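Local coordinates for endo-beta-1,4-mannanase (Alicyclobacillus acidocaldarius, PDB 4CD8), which hydrolyses internal beta-1,4-mannosidic linkages of mannans as a family GH113 endo-mannanase, at residues A62-D73 and W123-Y134. Residues are numbered along the deposited sequence; the frame is centred on the assembly and turned at random.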
ATOM      1  N   ALA A  62     -11.039  12.581  14.807  1.00 18.39           N
ATOM      2  CA  ALA A  62      -9.743  12.456  15.464  1.00 17.82           C
ATOM      3  C   ALA A  62      -8.955  11.304  14.913  1.00 16.37           C
ATOM      4  O   ALA A  62      -9.495  10.224  14.690  1.00 20.40           O
ATOM      5  CB  ALA A  62      -9.952  12.254  16.971  1.00 22.34           C
ATOM      6  N   ILE A  63      -7.658  11.529  14.745  1.00 17.49           N
ATOM      7  CA  ILE A  63      -6.705  10.514  14.355  1.00 16.91           C
ATOM      8  C   ILE A  63      -5.494  10.498  15.306  1.00 17.00           C
ATOM      9  O   ILE A  63      -4.846  11.523  15.576  1.00 18.95           O
ATOM     10  CB  ILE A  63      -6.177  10.729  12.907  1.00 13.77           C
ATOM     11  CG1 ILE A  63      -7.336  10.940  11.923  1.00 15.27           C
ATOM     12  CG2 ILE A  63      -5.327   9.548  12.507  1.00 17.70           C
ATOM     13  CD1 ILE A  63      -6.873  11.342  10.540  1.00 17.44           C
ATOM     14  N   ALA A  64      -5.194   9.302  15.799  1.00 17.59           N
ATOM     15  CA  ALA A  64      -4.048   9.081  16.673  1.00 18.40           C
ATOM     16  C   ALA A  64      -2.889   8.526  15.878  1.00 19.04           C
ATOM     17  O   ALA A  64      -2.970   7.446  15.298  1.00 20.70           O
ATOM     18  CB  ALA A  64      -4.443   8.114  17.808  1.00 17.26           C
ATOM     19  N   TYR A  65      -1.789   9.268  15.847  1.00 19.94           N
ATOM     20  CA  TYR A  65      -0.573   8.776  15.207  1.00 18.58           C
ATOM     21  C   TYR A  65       0.666   9.326  15.901  1.00 18.40           C
ATOM     22  O   TYR A  65       0.566  10.219  16.761  1.00 21.66           O
ATOM     23  CB  TYR A  65      -0.550   9.140  13.722  1.00 20.80           C
ATOM     24  CG  TYR A  65      -0.667  10.636  13.453  1.00 22.02           C
ATOM     25  CD1 TYR A  65      -1.918  11.246  13.352  1.00 21.93           C
ATOM     26  CD2 TYR A  65       0.471  11.433  13.314  1.00 21.37           C
ATOM     27  CE1 TYR A  65      -2.043  12.602  13.100  1.00 23.34           C
ATOM     28  CE2 TYR A  65       0.368  12.791  13.054  1.00 19.61           C
ATOM     29  CZ  TYR A  65      -0.889  13.367  12.956  1.00 25.76           C
ATOM     30  OH  TYR A  65      -1.001  14.695  12.720  1.00 30.79           O
ATOM     31  N   GLY A  66       1.823   8.810  15.505  1.00 20.03           N
ATOM     32  CA  GLY A  66       3.033   9.001  16.266  1.00 15.73           C
ATOM     33  C   GLY A  66       2.958   8.190  17.558  1.00 20.53           C
ATOM     34  O   GLY A  66       2.004   7.459  17.780  1.00 21.07           O
ATOM     35  N   PRO A  67       4.013   8.260  18.356  1.00 20.47           N
ATOM     36  CA  PRO A  67       4.067   7.574  19.645  1.00 19.77           C
ATOM     37  C   PRO A  67       2.880   8.017  20.462  1.00 18.80           C
ATOM     38  O   PRO A  67       2.520   9.167  20.421  1.00 21.43           O
ATOM     39  CB  PRO A  67       5.390   8.070  20.240  1.00 22.06           C
ATOM     40  CG  PRO A  67       6.209   8.431  19.048  1.00 22.33           C
ATOM     41  CD  PRO A  67       5.212   9.085  18.140  1.00 22.45           C
ATOM     42  N   PRO A  68       2.274   7.110  21.223  1.00 19.90           N
ATOM     43  CA  PRO A  68       2.617   5.724  21.456  1.00 19.18           C
ATOM     44  C   PRO A  68       1.936   4.722  20.515  1.00 20.22           C
ATOM     45  O   PRO A  68       2.063   3.501  20.705  1.00 22.78           O
ATOM     46  CB  PRO A  68       2.076   5.503  22.884  1.00 22.03           C
ATOM     47  CG  PRO A  68       0.853   6.314  22.898  1.00 19.62           C
ATOM     48  CD  PRO A  68       1.163   7.548  22.092  1.00 21.72           C
ATOM     49  N   VAL A  69       1.205   5.222  19.522  1.00 18.96           N
ATOM     50  CA  VAL A  69       0.410   4.380  18.652  1.00 20.23           C
ATOM     51  C   VAL A  69       1.258   3.798  17.541  1.00 19.76           C
ATOM     52  O   VAL A  69       1.418   2.575  17.438  1.00 22.06           O
ATOM     53  CB  VAL A  69      -0.761   5.187  18.080  1.00 27.26           C
ATOM     54  CG1 VAL A  69      -1.518   4.385  17.016  1.00 22.00           C
ATOM     55  CG2 VAL A  69      -1.652   5.655  19.244  1.00 25.57           C
ATOM     56  N   THR A  70       1.842   4.680  16.735  1.00 20.83           N
ATOM     57  CA  THR A  70       2.617   4.223  15.586  1.00 17.27           C
ATOM     58  C   THR A  70       4.130   4.295  15.833  1.00 17.28           C
ATOM     59  O   THR A  70       4.604   4.918  16.789  1.00 18.73           O
ATOM     60  CB  THR A  70       2.334   5.080  14.314  1.00 20.20           C
ATOM     61  OG1 THR A  70       2.958   6.367  14.465  1.00 19.46           O
ATOM     62  CG2 THR A  70       0.874   5.248  14.124  1.00 21.78           C
ATOM     63  N   VAL A  71       4.869   3.712  14.892  1.00 19.57           N
ATOM     64  CA  VAL A  71       6.299   3.917  14.792  1.00 19.19           C
ATOM     65  C   VAL A  71       6.612   5.422  14.885  1.00 15.13           C
ATOM     66  O   VAL A  71       5.878   6.249  14.403  1.00 19.31           O
ATOM     67  CB  VAL A  71       6.880   3.341  13.482  1.00 17.22           C
ATOM     68  CG1 VAL A  71       6.918   1.835  13.554  1.00 18.28           C
ATOM     69  CG2 VAL A  71       6.083   3.788  12.255  1.00 15.26           C
ATOM     70  N   SER A  72       7.666   5.740  15.605  1.00 17.25           N
ATOM     71  CA  SER A  72       8.143   7.096  15.717  1.00 17.21           C
ATOM     72  C   SER A  72       8.739   7.580  14.414  1.00 18.87           C
ATOM     73  O   SER A  72       9.105   6.780  13.545  1.00 17.55           O
ATOM     74  CB  SER A  72       9.214   7.221  16.786  1.00 20.52           C
ATOM     75  OG  SER A  72      10.363   6.506  16.421  1.00 19.90           O
ATOM     76  N   ASP A  73       8.873   8.900  14.306  1.00 16.79           N
ATOM     77  CA  ASP A  73       9.564   9.451  13.142  1.00 18.16           C
ATOM     78  C   ASP A  73      10.997   8.834  13.016  1.00 17.35           C
ATOM     79  O   ASP A  73      11.485   8.552  11.909  1.00 20.28           O
ATOM     80  CB  ASP A  73       9.680  10.962  13.252  1.00 17.08           C
ATOM     81  CG  ASP A  73       8.344  11.707  13.119  1.00 19.45           C
ATOM     82  OD1 ASP A  73       7.299  11.074  12.786  1.00 18.70           O
ATOM     83  OD2 ASP A  73       8.352  12.965  13.327  1.00 21.76           O
ATOM     84  N   TRP A 123     -12.380  16.016   9.632  1.00 15.08           N
ATOM     85  CA  TRP A 123     -11.579  14.821   9.406  1.00 16.82           C
ATOM     86  C   TRP A 123     -10.449  15.120   8.426  1.00 16.38           C
ATOM     87  O   TRP A 123      -9.312  14.739   8.670  1.00 16.34           O
ATOM     88  CB  TRP A 123     -12.420  13.654   8.905  1.00 12.70           C
ATOM     89  CG  TRP A 123     -11.580  12.444   8.656  1.00 15.78           C
ATOM     90  CD1 TRP A 123     -11.122  11.540   9.597  1.00 15.95           C
ATOM     91  CD2 TRP A 123     -10.946  12.085   7.418  1.00 15.96           C
ATOM     92  NE1 TRP A 123     -10.295  10.617   8.996  1.00 15.64           N
ATOM     93  CE2 TRP A 123     -10.189  10.924   7.658  1.00 13.90           C
ATOM     94  CE3 TRP A 123     -10.979  12.623   6.114  1.00 15.43           C
ATOM     95  CZ2 TRP A 123      -9.445  10.308   6.670  1.00 15.42           C
ATOM     96  CZ3 TRP A 123     -10.254  11.974   5.104  1.00 16.20           C
ATOM     97  CH2 TRP A 123      -9.502  10.835   5.395  1.00 13.54           C
ATOM     98  N   PHE A 124     -10.773  15.837   7.343  1.00 16.33           N
ATOM     99  CA  PHE A 124      -9.730  16.175   6.407  1.00 18.81           C
ATOM    100  C   PHE A 124      -8.661  17.081   7.028  1.00 16.37           C
ATOM    101  O   PHE A 124      -7.490  17.011   6.635  1.00 14.58           O
ATOM    102  CB  PHE A 124     -10.307  16.806   5.150  1.00 17.59           C
ATOM    103  CG  PHE A 124     -10.582  15.833   4.050  1.00 15.08           C
ATOM    104  CD1 PHE A 124      -9.568  15.416   3.195  1.00 17.73           C
ATOM    105  CD2 PHE A 124     -11.843  15.330   3.852  1.00 14.11           C
ATOM    106  CE1 PHE A 124      -9.821  14.515   2.195  1.00 17.69           C
ATOM    107  CE2 PHE A 124     -12.096  14.425   2.837  1.00 20.06           C
ATOM    108  CZ  PHE A 124     -11.087  14.032   2.002  1.00 17.60           C
ATOM    109  N   GLY A 125      -9.049  17.921   7.994  1.00 16.39           N
ATOM    110  CA  GLY A 125      -8.056  18.707   8.719  1.00 17.79           C
ATOM    111  C   GLY A 125      -7.087  17.811   9.467  1.00 16.50           C
ATOM    112  O   GLY A 125      -5.890  17.968   9.408  1.00 17.78           O
ATOM    113  N   SER A 126      -7.638  16.840  10.197  1.00 17.26           N
ATOM    114  CA  SER A 126      -6.791  15.912  10.937  1.00 17.80           C
ATOM    115  C   SER A 126      -5.922  15.088   9.991  1.00 14.00           C
ATOM    116  O   SER A 126      -4.748  14.878  10.250  1.00 16.22           O
ATOM    117  CB  SER A 126      -7.644  14.931  11.716  1.00 18.35           C
ATOM    118  OG  SER A 126      -8.443  15.582  12.675  1.00 20.21           O
ATOM    119  N   TYR A 127      -6.539  14.621   8.912  1.00 17.01           N
ATOM    120  CA  TYR A 127      -5.852  13.775   7.925  1.00 15.30           C
ATOM    121  C   TYR A 127      -4.758  14.542   7.150  1.00 15.36           C
ATOM    122  O   TYR A 127      -3.664  14.055   6.971  1.00 16.08           O
ATOM    123  CB  TYR A 127      -6.855  13.226   6.961  1.00 15.35           C
ATOM    124  CG  TYR A 127      -6.289  12.187   6.054  1.00 14.69           C
ATOM    125  CD1 TYR A 127      -6.060  10.890   6.494  1.00 17.01           C
ATOM    126  CD2 TYR A 127      -6.012  12.458   4.743  1.00 14.42           C
ATOM    127  CE1 TYR A 127      -5.543   9.928   5.668  1.00 14.03           C
ATOM    128  CE2 TYR A 127      -5.504  11.498   3.896  1.00 16.36           C
ATOM    129  CZ  TYR A 127      -5.260  10.230   4.338  1.00 16.65           C
ATOM    130  OH  TYR A 127      -4.767   9.277   3.481  1.00 18.81           O
ATOM    131  N   SER A 128      -5.073  15.780   6.785  1.00 15.15           N
ATOM    132  CA  SER A 128      -4.115  16.619   6.049  1.00 15.30           C
ATOM    133  C   SER A 128      -2.922  16.958   6.964  1.00 14.21           C
ATOM    134  O   SER A 128      -1.767  16.916   6.565  1.00 16.30           O
ATOM    135  CB  SER A 128      -4.810  17.862   5.534  1.00 19.90           C
ATOM    136  OG  SER A 128      -3.862  18.674   4.927  1.00 26.45           O
ATOM    137  N   ASP A 129      -3.219  17.136   8.262  1.00 14.39           N
ATOM    138  CA  ASP A 129      -2.178  17.367   9.237  1.00 15.66           C
ATOM    139  C   ASP A 129      -1.232  16.128   9.279  1.00 15.16           C
ATOM    140  O   ASP A 129      -0.016  16.229   9.296  1.00 16.01           O
ATOM    141  CB  ASP A 129      -2.863  17.646  10.582  1.00 19.23           C
ATOM    142  CG  ASP A 129      -3.157  19.108  10.825  1.00 21.38           C
ATOM    143  OD1 ASP A 129      -2.907  19.954   9.948  1.00 24.72           O
ATOM    144  OD2 ASP A 129      -3.677  19.412  11.918  1.00 24.57           O
ATOM    145  N   MET A 130      -1.823  14.949   9.345  1.00 15.31           N
ATOM    146  CA  MET A 130      -1.054  13.748   9.347  1.00 14.80           C
ATOM    147  C   MET A 130      -0.233  13.547   8.060  1.00 15.07           C
ATOM    148  O   MET A 130       0.950  13.236   8.148  1.00 16.18           O
ATOM    149  CB  MET A 130      -2.003  12.579   9.529  1.00 17.13           C
ATOM    150  CG  MET A 130      -1.314  11.247   9.675  1.00 17.04           C
ATOM    151  SD  MET A 130      -2.336   9.825   9.925  1.00 20.22           S
ATOM    152  CE  MET A 130      -2.910   9.394   8.319  1.00 20.09           C
ATOM    153  N   MET A 131      -0.868  13.708   6.895  1.00 14.84           N
ATOM    154  CA  MET A 131      -0.162  13.510   5.629  1.00 17.99           C
ATOM    155  C   MET A 131       0.952  14.533   5.439  1.00 16.74           C
ATOM    156  O   MET A 131       2.032  14.187   4.957  1.00 16.69           O
ATOM    157  CB  MET A 131      -1.109  13.594   4.433  1.00 16.55           C
ATOM    158  CG  MET A 131      -2.136  12.492   4.323  1.00 21.96           C
ATOM    159  SD  MET A 131      -1.373  10.877   4.174  1.00 31.36           S
ATOM    160  CE  MET A 131      -1.611  10.474   5.768  1.00 16.08           C
ATOM    161  N   ALA A 132       0.684  15.785   5.805  1.00 16.30           N
ATOM    162  CA  ALA A 132       1.714  16.836   5.705  1.00 18.26           C
ATOM    163  C   ALA A 132       2.927  16.493   6.562  1.00 16.33           C
ATOM    164  O   ALA A 132       4.075  16.644   6.161  1.00 17.91           O
ATOM    165  CB  ALA A 132       1.113  18.138   6.140  1.00 15.34           C
ATOM    166  N   HIS A 133       2.650  15.987   7.779  1.00 15.97           N
ATOM    167  CA  HIS A 133       3.723  15.603   8.688  1.00 14.95           C
ATOM    168  C   HIS A 133       4.582  14.511   8.073  1.00 14.28           C
ATOM    169  O   HIS A 133       5.809  14.593   8.108  1.00 17.51           O
ATOM    170  CB  HIS A 133       3.178  15.113  10.042  1.00 20.40           C
ATOM    171  CG  HIS A 133       4.235  14.550  10.931  1.00 19.59           C
ATOM    172  ND1 HIS A 133       5.036  15.340  11.720  1.00 22.37           N
ATOM    173  CD2 HIS A 133       4.668  13.278  11.109  1.00 18.84           C
ATOM    174  CE1 HIS A 133       5.909  14.580  12.358  1.00 25.24           C
ATOM    175  NE2 HIS A 133       5.706  13.323  12.008  1.00 22.70           N
ATOM    176  N   TYR A 134       3.937  13.461   7.539  1.00 15.48           N
ATOM    177  CA  TYR A 134       4.696  12.356   6.993  1.00 13.83           C
ATOM    178  C   TYR A 134       5.286  12.627   5.626  1.00 14.55           C
ATOM    179  O   TYR A 134       6.320  12.068   5.338  1.00 15.25           O
ATOM    180  CB  TYR A 134       3.934  11.031   7.074  1.00 14.54           C
ATOM    181  CG  TYR A 134       3.771  10.581   8.525  1.00 16.20           C
ATOM    182  CD1 TYR A 134       4.862  10.220   9.287  1.00 16.73           C
ATOM    183  CD2 TYR A 134       2.515  10.576   9.123  1.00 14.24           C
ATOM    184  CE1 TYR A 134       4.725   9.809  10.614  1.00 15.97           C
ATOM    185  CE2 TYR A 134       2.370  10.158  10.428  1.00 15.22           C
ATOM    186  CZ  TYR A 134       3.481   9.813  11.172  1.00 16.61           C
ATOM    187  OH  TYR A 134       3.324   9.420  12.473  1.00 19.59           O
TER
HETATM  188  O   HOH W   1      -4.115  15.212  12.748  1.00 25.83           O
HETATM  189  O   HOH W   2       5.588   8.967  13.778  1.00 19.77           O
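The ring of Tyr65 lies flat against Met130, whose CG sits over the centre of one face, 3.6 Å from the ring centroid, as a CH-pi contact. The methionine leaves the helix with CG anti to the backbone N (chi1 -175°) and the chain extended as far as SD, so that the sulfur adds an oblique Met-aromatic contact with the same ring. At the edge of Tyr65 stands a water, 3.2 Å from Tyr65 OH, that donates to the carbonyl of Ser126, while Tyr134 OH nears the edge at Tyr65 CD2 (3.6 Å). A face of the Tyr134 ring carries His133 CD2 over its centre. The imidazole presents its edge to Asp73: NE2 donates in the ring plane to the syn side of Asp73 OD1, 2.9 Å away and almost straight at 173°. A second water joins Tyr134 OH, Asp73 OD1 and Val71 O, so OD1 is gripped twice. Toward the start of both segments, Ile63 CD1 reaches Tyr127 N (3.7 Å) and Trp123 NE1 (3.8 Å). In this TIM-barrel enzyme, short strand 63-64, antiparallel to strand 46-55, and Tyr65 rest on helix 120-140; the loop bows away and returns at Asp73, where helix 73-85 begins behind N-cap Ser72, while Ile63 and Met130 both touch Val96 of strand 89-98.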